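Long-range contacts in putative acyl-CoA thioester hydrolase YbhC (Escherichia coli K-12, PDB 3GRH), which is a putative thioesterase of the outer membrane that belongs to the pectinesterase family yet neither binds pectin nor shows pectinesterase activity: residues R25-T30 / E406-G411; A323-F328 / I354-I359; S147-M152 / G221-V226. All coordinates share one frame; numbering follows the deposited sequence.

Interactions 1 and 2 touch at one end of the parallel beta-helix, where strands 403-407 and 351-355 are neighbours. Interaction 3 lies on the opposite side of the chain's centre from interaction 2, the two centres about 28 Å apart, with Pro-224 about 8 Å, side chain to side chain, from the predicted nucleophile Asp-280. Interaction 2 pairs two successive strand-turn-strand corners by backbone bonds and, at the bend, a serine hydroxyl, with apolar side chains on the inward face and a mixed set, two arginines among them, on the other. Interaction 1, partly buried, joins an N-terminal loop to the last strand through side-chain polar groups and water. Interaction 3, buried, joins two loops by a backbone bond and a histidine-carboxylate pair.

Interaction 1 of 3, residues R25-T30 / E406-G411; sequences RPSDQT and EYNNRG
A chi1 of 165° swings the Ser-27 hydroxyl away from its own N and onto the carbonyl of Asn-409, while Gln-29, whose CG is anti to the carbonyl carbon (chi1 -64°), extends its chain to lay the amide between Glu-406 and the backbone of Asn-409. Ser-27 OG donates to Asn-409 O at 2.6 Å and accepts from Gln-29 N at 3.1 Å, an ST turn; the two bonds together fix the rotation of the hydroxyl. The Gln-29 amide is used at both ends. Gln-29 OE1 accepts from Asn-409 N at 3.0 Å, the donor standing above the carbonyl plane; Gln-29 NE2 gives a nearly straight bond to Glu-406 OE1 at 2.9 Å and also hydrogen-bonds Ser-414 O. Here the N-terminal loop is tied to strand 403-407, an outermost strand of the parallel beta-helix, and to the turn that follows it. Gln-29 NE2 meets Glu-406 OE1 from above the carboxylate plane, while OE2 forms a salt bridge with Arg-37. Two waters add backbone links: one joins Asp-28 N to Asn-409 O, the other Gln-29 O to Asn-408 N. Asn-408 OD1 lies 3.2 Å from Ser-27 CB, and Asn-408 ND2 hydrogen-bonds Asp-356 OD1.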
loop_
_atom_site.group_PDB
_atom_site.type_symbol
_atom_site.label_atom_id
_atom_site.label_comp_id
_atom_site.label_asym_id
_atom_site.label_seq_id
_atom_site.Cartn_x
_atom_site.Cartn_y
_atom_site.Cartn_z
ATOM N N ARG A 25 10.676 28.514 -5.944
ATOM C CA ARG A 25 11.565 28.113 -4.838
ATOM C C ARG A 25 12.177 26.732 -5.078
ATOM O O ARG A 25 11.444 25.727 -5.096
ATOM C CB ARG A 25 10.787 28.103 -3.523
ATOM C CG ARG A 25 10.072 29.429 -3.200
ATOM C CD ARG A 25 11.029 30.605 -2.940
ATOM N NE ARG A 25 10.436 31.869 -3.382
ATOM C CZ ARG A 25 10.894 32.655 -4.364
ATOM N NH1 ARG A 25 11.981 32.338 -5.061
ATOM N NH2 ARG A 25 10.243 33.770 -4.662
ATOM N N PRO A 26 13.520 26.651 -5.205
ATOM C CA PRO A 26 14.153 25.386 -5.472
ATOM C C PRO A 26 14.140 24.519 -4.221
ATOM O O PRO A 26 14.206 25.041 -3.088
ATOM C CB PRO A 26 15.591 25.761 -5.824
ATOM C CG PRO A 26 15.810 27.066 -5.187
ATOM C CD PRO A 26 14.492 27.763 -5.156
ATOM N N SER A 27 14.016 23.223 -4.429
ATOM C CA SER A 27 14.108 22.279 -3.334
ATOM C C SER A 27 15.493 22.535 -2.831
ATOM O O SER A 27 16.428 22.839 -3.619
ATOM C CB SER A 27 13.976 20.846 -3.880
ATOM O OG SER A 27 14.385 19.854 -2.942
ATOM N N ASP A 28 15.676 22.461 -1.527
ATOM C CA ASP A 28 17.036 22.591 -1.058
ATOM C C ASP A 28 17.759 21.273 -0.990
ATOM O O ASP A 28 18.869 21.225 -0.441
ATOM C CB ASP A 28 17.108 23.321 0.292
ATOM C CG ASP A 28 18.347 24.214 0.410
ATOM O OD1 ASP A 28 19.489 23.678 0.507
ATOM O OD2 ASP A 28 18.182 25.455 0.420
ATOM N N GLN A 29 17.169 20.188 -1.516
ATOM C CA GLN A 29 17.786 18.884 -1.450
ATOM C C GLN A 29 18.762 18.716 -2.617
ATOM O O GLN A 29 18.386 18.855 -3.784
ATOM C CB GLN A 29 16.713 17.784 -1.524
ATOM C CG GLN A 29 15.761 17.773 -0.390
ATOM C CD GLN A 29 14.989 16.487 -0.313
ATOM O OE1 GLN A 29 14.534 15.988 -1.353
ATOM N NE2 GLN A 29 14.748 15.986 0.903
ATOM N N THR A 30 20.026 18.489 -2.280
ATOM C CA THR A 30 21.121 18.487 -3.286
ATOM C C THR A 30 21.840 17.163 -3.198
ATOM O O THR A 30 22.140 16.714 -2.092
ATOM C CB THR A 30 22.091 19.704 -3.182
ATOM O OG1 THR A 30 23.264 19.373 -2.442
ATOM C CG2 THR A 30 21.431 20.968 -2.574
ATOM N N GLU A 406 15.524 10.134 -1.957
ATOM C CA GLU A 406 14.695 11.293 -2.145
ATOM C C GLU A 406 15.190 12.077 -3.306
ATOM O O GLU A 406 16.351 12.022 -3.649
ATOM C CB GLU A 406 14.731 12.166 -0.949
ATOM C CG GLU A 406 13.983 11.583 0.239
ATOM C CD GLU A 406 14.041 12.496 1.354
ATOM O OE1 GLU A 406 13.292 13.557 1.434
ATOM O OE2 GLU A 406 14.975 12.237 2.114
ATOM N N TYR A 407 14.297 12.782 -3.947
ATOM C CA TYR A 407 14.613 13.738 -5.020
ATOM C C TYR A 407 13.641 14.913 -5.085
ATOM O O TYR A 407 12.427 14.713 -5.123
ATOM C CB TYR A 407 14.589 13.030 -6.363
ATOM C CG TYR A 407 14.871 13.907 -7.550
ATOM C CD1 TYR A 407 16.115 14.430 -7.755
ATOM C CD2 TYR A 407 13.870 14.176 -8.490
ATOM C CE1 TYR A 407 16.387 15.200 -8.844
ATOM C CE2 TYR A 407 14.127 14.993 -9.550
ATOM C CZ TYR A 407 15.403 15.458 -9.738
ATOM O OH TYR A 407 15.647 16.262 -10.829
ATOM N N ASN A 408 14.173 16.140 -4.973
ATOM C CA ASN A 408 13.334 17.338 -5.219
ATOM C C ASN A 408 12.107 17.481 -4.287
ATOM O O ASN A 408 11.029 17.911 -4.697
ATOM C CB ASN A 408 12.881 17.344 -6.673
ATOM C CG ASN A 408 12.474 18.712 -7.120
ATOM O OD1 ASN A 408 13.105 19.711 -6.757
ATOM N ND2 ASN A 408 11.389 18.801 -7.898
ATOM N N ASN A 409 12.309 17.178 -3.015
ATOM C CA ASN A 409 11.219 17.353 -2.046
ATOM C C ASN A 409 11.300 18.726 -1.430
ATOM O O ASN A 409 12.351 19.384 -1.469
ATOM C CB ASN A 409 11.217 16.267 -1.009
ATOM C CG ASN A 409 11.045 14.876 -1.598
ATOM O OD1 ASN A 409 11.718 13.899 -1.173
ATOM N ND2 ASN A 409 10.108 14.726 -2.464
ATOM N N ARG A 410 10.190 19.133 -0.834
ATOM C CA ARG A 410 10.035 20.456 -0.244
ATOM C C ARG A 410 9.318 20.329 1.085
ATOM O O ARG A 410 8.942 19.254 1.507
ATOM C CB ARG A 410 9.266 21.347 -1.182
ATOM C CG ARG A 410 7.857 20.959 -1.417
ATOM C CD ARG A 410 7.264 21.714 -2.588
ATOM N NE ARG A 410 5.834 21.485 -2.695
ATOM C CZ ARG A 410 5.330 20.431 -3.322
ATOM N NH1 ARG A 410 6.123 19.601 -3.958
ATOM N NH2 ARG A 410 4.033 20.229 -3.331
ATOM N N GLY A 411 9.164 21.451 1.772
ATOM C CA GLY A 411 8.596 21.379 3.107
ATOM C C GLY A 411 9.658 21.423 4.180
ATOM O O GLY A 411 10.826 21.152 3.944
HETATM O O HOH W 1 13.430 21.793 0.091
HETATM O O HOH W 2 16.773 17.240 -5.330
#

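Interaction 2 of 3, residues A323-F328 / I354-I359; sequences AVNSRF and IRDSAI
Two successive corners of the parallel beta-helix stack here, each a strand, a two-residue turn and a second strand, with Ala-323 beside Ile-354, Val-324 beside Arg-355, Arg-327 beside Ala-358 and Phe-328 beside Ile-359. Before the turn, Arg-355 N donates to Ala-323 O at 2.8 Å and Asn-325 N to Arg-355 O; beyond it, Ala-358 N bonds Ser-326 O and Phe-328 N bonds Ala-358 O, both at 2.9 Å. At the bend, where Asn-325 and Asp-356 both take left-handed backbone angles, a serine hydroxyl stands in for a backbone acceptor. Ser-357 OG, anti to the carbonyl carbon (chi1 -70°), accepts from Ser-326 N at 3.0 Å and donates to Arg-355 O, above that carbonyl's plane. Replaced by an alanine, Ser-357 would lose this hydroxyl, which is likely to leave the N-H of Ser-326 without its acceptor across the corner and Arg-355 O with one donor fewer. Ser-326 OG repeats the pattern one coil back, donating to Val-324 O and accepting from Thr-293 N. The Phe-328 ring lies on the inward face with Ala-323, Ile-354 and Ile-359; its CE2 comes to 3.7 Å from Ile-354 CG2, and Ser-357 CB sits at the ring edge. On the other face Val-324 runs alongside the aliphatic part of Arg-355, whose NE forms a salt bridge with Asp-356 OD2 at 2.9 Å; Asp-356 OD1 accepts from Asn-408. Strands 287-291 and 294-297 continue the stack beyond 323-328, Phe-295 stacking on Phe-328; strand 403-407 flanks 351-355, and Phe-309 of strand 307-311 packs against Ala-323 and Ile-354 from across the interior.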
loop_
_atom_site.group_PDB
_atom_site.type_symbol
_atom_site.label_atom_id
_atom_site.label_comp_id
_atom_site.label_asym_id
_atom_site.label_seq_id
_atom_site.Cartn_x
_atom_site.Cartn_y
_atom_site.Cartn_z
ATOM N N ALA A 323 6.752 7.439 -4.414
ATOM C CA ALA A 323 5.770 8.446 -3.996
ATOM C C ALA A 323 6.148 9.700 -4.747
ATOM O O ALA A 323 7.288 10.173 -4.641
ATOM C CB ALA A 323 5.899 8.647 -2.510
ATOM N N VAL A 324 5.220 10.204 -5.541
ATOM C CA VAL A 324 5.418 11.396 -6.411
ATOM C C VAL A 324 4.339 12.391 -6.168
ATOM O O VAL A 324 3.176 12.044 -6.033
ATOM C CB VAL A 324 5.588 10.937 -7.906
ATOM C CG1 VAL A 324 4.414 10.180 -8.366
ATOM C CG2 VAL A 324 5.853 12.117 -8.788
ATOM N N ASN A 325 4.669 13.648 -5.995
ATOM C CA ASN A 325 3.730 14.722 -5.923
ATOM C C ASN A 325 2.727 14.457 -4.750
ATOM O O ASN A 325 1.494 14.708 -4.854
ATOM C CB ASN A 325 2.973 14.843 -7.249
ATOM C CG ASN A 325 3.863 15.164 -8.453
ATOM O OD1 ASN A 325 3.533 14.845 -9.585
ATOM N ND2 ASN A 325 4.947 15.793 -8.206
ATOM N N SER A 326 3.280 13.960 -3.656
ATOM C CA SER A 326 2.510 13.508 -2.507
ATOM C C SER A 326 2.852 14.444 -1.295
ATOM O O SER A 326 3.583 15.406 -1.435
ATOM C CB SER A 326 2.780 12.040 -2.297
ATOM O OG SER A 326 2.084 11.279 -3.312
ATOM N N ARG A 327 2.110 14.251 -0.204
ATOM C CA ARG A 327 2.119 15.114 0.984
ATOM C C ARG A 327 2.298 14.192 2.179
ATOM O O ARG A 327 1.669 13.178 2.280
ATOM C CB ARG A 327 0.844 15.944 1.102
ATOM C CG ARG A 327 0.741 16.923 0.041
ATOM C CD ARG A 327 -0.562 17.704 0.218
ATOM N NE ARG A 327 -1.723 16.909 -0.168
ATOM C CZ ARG A 327 -2.930 16.966 0.403
ATOM N NH1 ARG A 327 -3.164 17.765 1.424
ATOM N NH2 ARG A 327 -3.923 16.232 -0.080
ATOM N N PHE A 328 3.215 14.533 3.056
ATOM C CA PHE A 328 3.523 13.742 4.228
ATOM C C PHE A 328 3.395 14.613 5.490
ATOM O O PHE A 328 3.981 15.667 5.569
ATOM C CB PHE A 328 4.972 13.230 4.163
ATOM C CG PHE A 328 5.222 12.272 3.039
ATOM C CD1 PHE A 328 5.107 10.932 3.211
ATOM C CD2 PHE A 328 5.466 12.718 1.781
ATOM C CE1 PHE A 328 5.264 10.024 2.170
ATOM C CE2 PHE A 328 5.635 11.795 0.761
ATOM C CZ PHE A 328 5.558 10.488 0.928
ATOM N N ILE A 354 11.010 8.836 -2.809
ATOM C CA ILE A 354 10.071 9.905 -2.564
ATOM C C ILE A 354 10.532 11.116 -3.313
ATOM O O ILE A 354 11.649 11.585 -3.105
ATOM C CB ILE A 354 9.951 10.213 -1.055
ATOM C CG1 ILE A 354 9.444 9.039 -0.273
ATOM C CG2 ILE A 354 8.928 11.395 -0.849
ATOM C CD1 ILE A 354 9.518 9.285 1.269
ATOM N N ARG A 355 9.727 11.552 -4.280
ATOM C CA ARG A 355 10.085 12.661 -5.164
ATOM C C ARG A 355 9.030 13.697 -5.307
ATOM O O ARG A 355 7.847 13.406 -5.232
ATOM C CB ARG A 355 10.529 12.197 -6.545
ATOM C CG ARG A 355 9.525 11.434 -7.289
ATOM C CD ARG A 355 10.078 10.952 -8.653
ATOM N NE ARG A 355 10.408 12.093 -9.524
ATOM C CZ ARG A 355 11.218 12.037 -10.583
ATOM N NH1 ARG A 355 11.708 10.923 -11.036
ATOM N NH2 ARG A 355 11.389 13.185 -11.267
ATOM N N ASP A 356 9.457 14.920 -5.507
ATOM C CA ASP A 356 8.553 15.981 -5.826
ATOM C C ASP A 356 7.372 16.154 -4.812
ATOM O O ASP A 356 6.246 16.531 -5.190
ATOM C CB ASP A 356 8.004 15.810 -7.253
ATOM C CG ASP A 356 9.096 15.582 -8.285
ATOM O OD1 ASP A 356 10.042 16.401 -8.347
ATOM O OD2 ASP A 356 9.003 14.557 -9.062
ATOM N N SER A 357 7.663 15.873 -3.556
ATOM C CA SER A 357 6.694 15.781 -2.513
ATOM C C SER A 357 6.919 16.775 -1.392
ATOM O O SER A 357 8.012 17.257 -1.183
ATOM C CB SER A 357 6.667 14.369 -1.954
ATOM O OG SER A 357 6.110 13.484 -2.946
ATOM N N ALA A 358 5.850 17.101 -0.674
ATOM C CA ALA A 358 5.919 18.042 0.435
ATOM C C ALA A 358 6.065 17.179 1.702
ATOM O O ALA A 358 5.214 16.328 1.945
ATOM C CB ALA A 358 4.627 18.876 0.519
ATOM N N ILE A 359 7.093 17.412 2.501
ATOM C CA ILE A 359 7.315 16.741 3.809
ATOM C C ILE A 359 7.220 17.775 4.901
ATOM O O ILE A 359 7.964 18.720 4.952
ATOM C CB ILE A 359 8.665 16.022 3.855
ATOM C CG1 ILE A 359 8.769 15.056 2.695
ATOM C CG2 ILE A 359 8.788 15.225 5.144
ATOM C CD1 ILE A 359 10.102 14.445 2.511
#

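Interaction 3 of 3, residues S147-M152 / G221-V226; sequences SLDGGM and GNHPAV
Asp-149 and Pro-224 bring together two loops that leave the beta-helix. Loop 147-152 follows strand 142-146 and loop 221-226 precedes strand 228-230, on the part of the fold that carries the predicted nucleophile Asp-280, whose side chain is about 8 Å from that of Pro-224. The backbone bond runs from Gly-150 N to Pro-224 O at 2.8 Å, supported by a CA-H...O contact from Asp-149 CA to the same oxygen. The N-H lies within a type I turn from Asp-149 to Met-152, closed by Met-152 N to Asp-149 O, and Asp-149 OD1 accepts from Gly-151 N at 2.9 Å in an Asx turn. Among the side chains, Asp-149 has CG anti to its N (chi1 -174°), which carries the carboxylate over to His-223. His-223 ND1 donates to the syn lone pair of Asp-149 OD2 at 2.9 Å, the oxygen tilted from the ring plane and the carboxylate and imidazole planes 74° apart. The other ring nitrogen, NE2, bonds Asp-219 OD1, so that a carboxylate holds the ring at each nitrogen. Packing is close at Gly-150, where a side chain would press on the Pro-224 ring, and Ala-225 CB meets Leu-148 O at 3.2 Å. A water donates both to Asp-149 OD1 and, at 2.7 Å, to Asn-222 O.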
loop_
_atom_site.group_PDB
_atom_site.type_symbol
_atom_site.label_atom_id
_atom_site.label_comp_id
_atom_site.label_asym_id
_atom_site.label_seq_id
_atom_site.Cartn_x
_atom_site.Cartn_y
_atom_site.Cartn_z
ATOM N N SER A 147 -12.190 -5.184 12.956
ATOM C CA SER A 147 -10.996 -5.152 13.806
ATOM C C SER A 147 -10.342 -6.496 13.763
ATOM O O SER A 147 -10.911 -7.481 14.209
ATOM C CB SER A 147 -11.346 -4.832 15.252
ATOM O OG SER A 147 -11.893 -3.540 15.354
ATOM N N LEU A 148 -9.128 -6.581 13.224
ATOM C CA LEU A 148 -8.376 -7.812 13.198
ATOM C C LEU A 148 -6.913 -7.542 13.506
ATOM O O LEU A 148 -6.323 -6.587 13.010
ATOM C CB LEU A 148 -8.407 -8.451 11.851
ATOM C CG LEU A 148 -9.737 -8.895 11.308
ATOM C CD1 LEU A 148 -9.518 -9.342 9.824
ATOM C CD2 LEU A 148 -10.447 -9.975 12.197
ATOM N N ASP A 149 -6.354 -8.327 14.372
ATOM C CA ASP A 149 -4.967 -8.156 14.849
ATOM C C ASP A 149 -4.182 -9.418 14.507
ATOM O O ASP A 149 -4.624 -10.500 14.797
ATOM C CB ASP A 149 -5.002 -7.967 16.349
ATOM C CG ASP A 149 -3.634 -7.625 17.020
ATOM O OD1 ASP A 149 -2.506 -7.928 16.552
ATOM O OD2 ASP A 149 -3.683 -7.020 18.153
ATOM N N GLY A 150 -3.013 -9.263 13.922
ATOM C CA GLY A 150 -2.148 -10.415 13.622
ATOM C C GLY A 150 -1.818 -11.252 14.825
ATOM O O GLY A 150 -1.577 -12.399 14.672
ATOM N N GLY A 151 -1.883 -10.683 16.019
ATOM C CA GLY A 151 -1.640 -11.430 17.199
ATOM C C GLY A 151 -2.772 -12.281 17.710
ATOM O O GLY A 151 -2.585 -13.020 18.713
ATOM N N MET A 152 -3.944 -12.135 17.149
ATOM C CA MET A 152 -5.137 -12.818 17.607
ATOM C C MET A 152 -5.079 -14.310 17.311
ATOM O O MET A 152 -4.406 -14.786 16.396
ATOM C CB MET A 152 -6.405 -12.137 17.104
ATOM C CG MET A 152 -6.835 -12.565 15.794
ATOM S SD MET A 152 -7.971 -11.427 14.935
ATOM C CE MET A 152 -9.419 -11.653 15.936
ATOM N N GLY A 221 2.755 -1.653 21.225
ATOM C CA GLY A 221 3.596 -2.750 20.771
ATOM C C GLY A 221 3.218 -3.282 19.412
ATOM O O GLY A 221 2.568 -2.580 18.631
ATOM N N ASN A 222 3.690 -4.470 19.076
ATOM C CA ASN A 222 3.417 -5.050 17.765
ATOM C C ASN A 222 1.980 -5.522 17.656
ATOM O O ASN A 222 1.551 -6.466 18.361
ATOM C CB ASN A 222 4.403 -6.204 17.529
ATOM C CG ASN A 222 4.262 -6.831 16.143
ATOM O OD1 ASN A 222 4.322 -6.146 15.143
ATOM N ND2 ASN A 222 4.099 -8.172 16.102
ATOM N N HIS A 223 1.213 -4.868 16.771
ATOM C CA HIS A 223 -0.160 -5.171 16.515
ATOM C C HIS A 223 -0.502 -4.963 15.069
ATOM O O HIS A 223 -1.185 -4.006 14.759
ATOM C CB HIS A 223 -1.031 -4.266 17.376
ATOM C CG HIS A 223 -0.921 -4.576 18.835
ATOM N ND1 HIS A 223 -1.412 -5.742 19.367
ATOM C CD2 HIS A 223 -0.395 -3.872 19.863
ATOM C CE1 HIS A 223 -1.168 -5.754 20.679
ATOM N NE2 HIS A 223 -0.545 -4.628 21.002
ATOM N N PRO A 224 -0.014 -5.849 14.202
ATOM C CA PRO A 224 -0.288 -5.703 12.761
ATOM C C PRO A 224 -1.784 -5.757 12.547
ATOM O O PRO A 224 -2.465 -6.674 12.983
ATOM C CB PRO A 224 0.413 -6.904 12.149
ATOM C CG PRO A 224 1.266 -7.428 13.227
ATOM C CD PRO A 224 0.684 -7.108 14.502
ATOM N N ALA A 225 -2.323 -4.816 11.801
ATOM C CA ALA A 225 -3.709 -4.790 11.547
ATOM C C ALA A 225 -3.963 -4.111 10.187
ATOM O O ALA A 225 -4.306 -2.904 10.094
ATOM C CB ALA A 225 -4.380 -4.072 12.665
ATOM N N VAL A 226 -3.884 -4.942 9.164
ATOM C CA VAL A 226 -3.976 -4.446 7.809
ATOM C C VAL A 226 -5.381 -4.022 7.477
ATOM O O VAL A 226 -6.350 -4.733 7.771
ATOM C CB VAL A 226 -3.473 -5.550 6.812
ATOM C CG1 VAL A 226 -3.627 -5.052 5.375
ATOM C CG2 VAL A 226 -2.046 -5.973 7.121
HETATM O O HOH W 3 -0.150 -8.610 18.179
#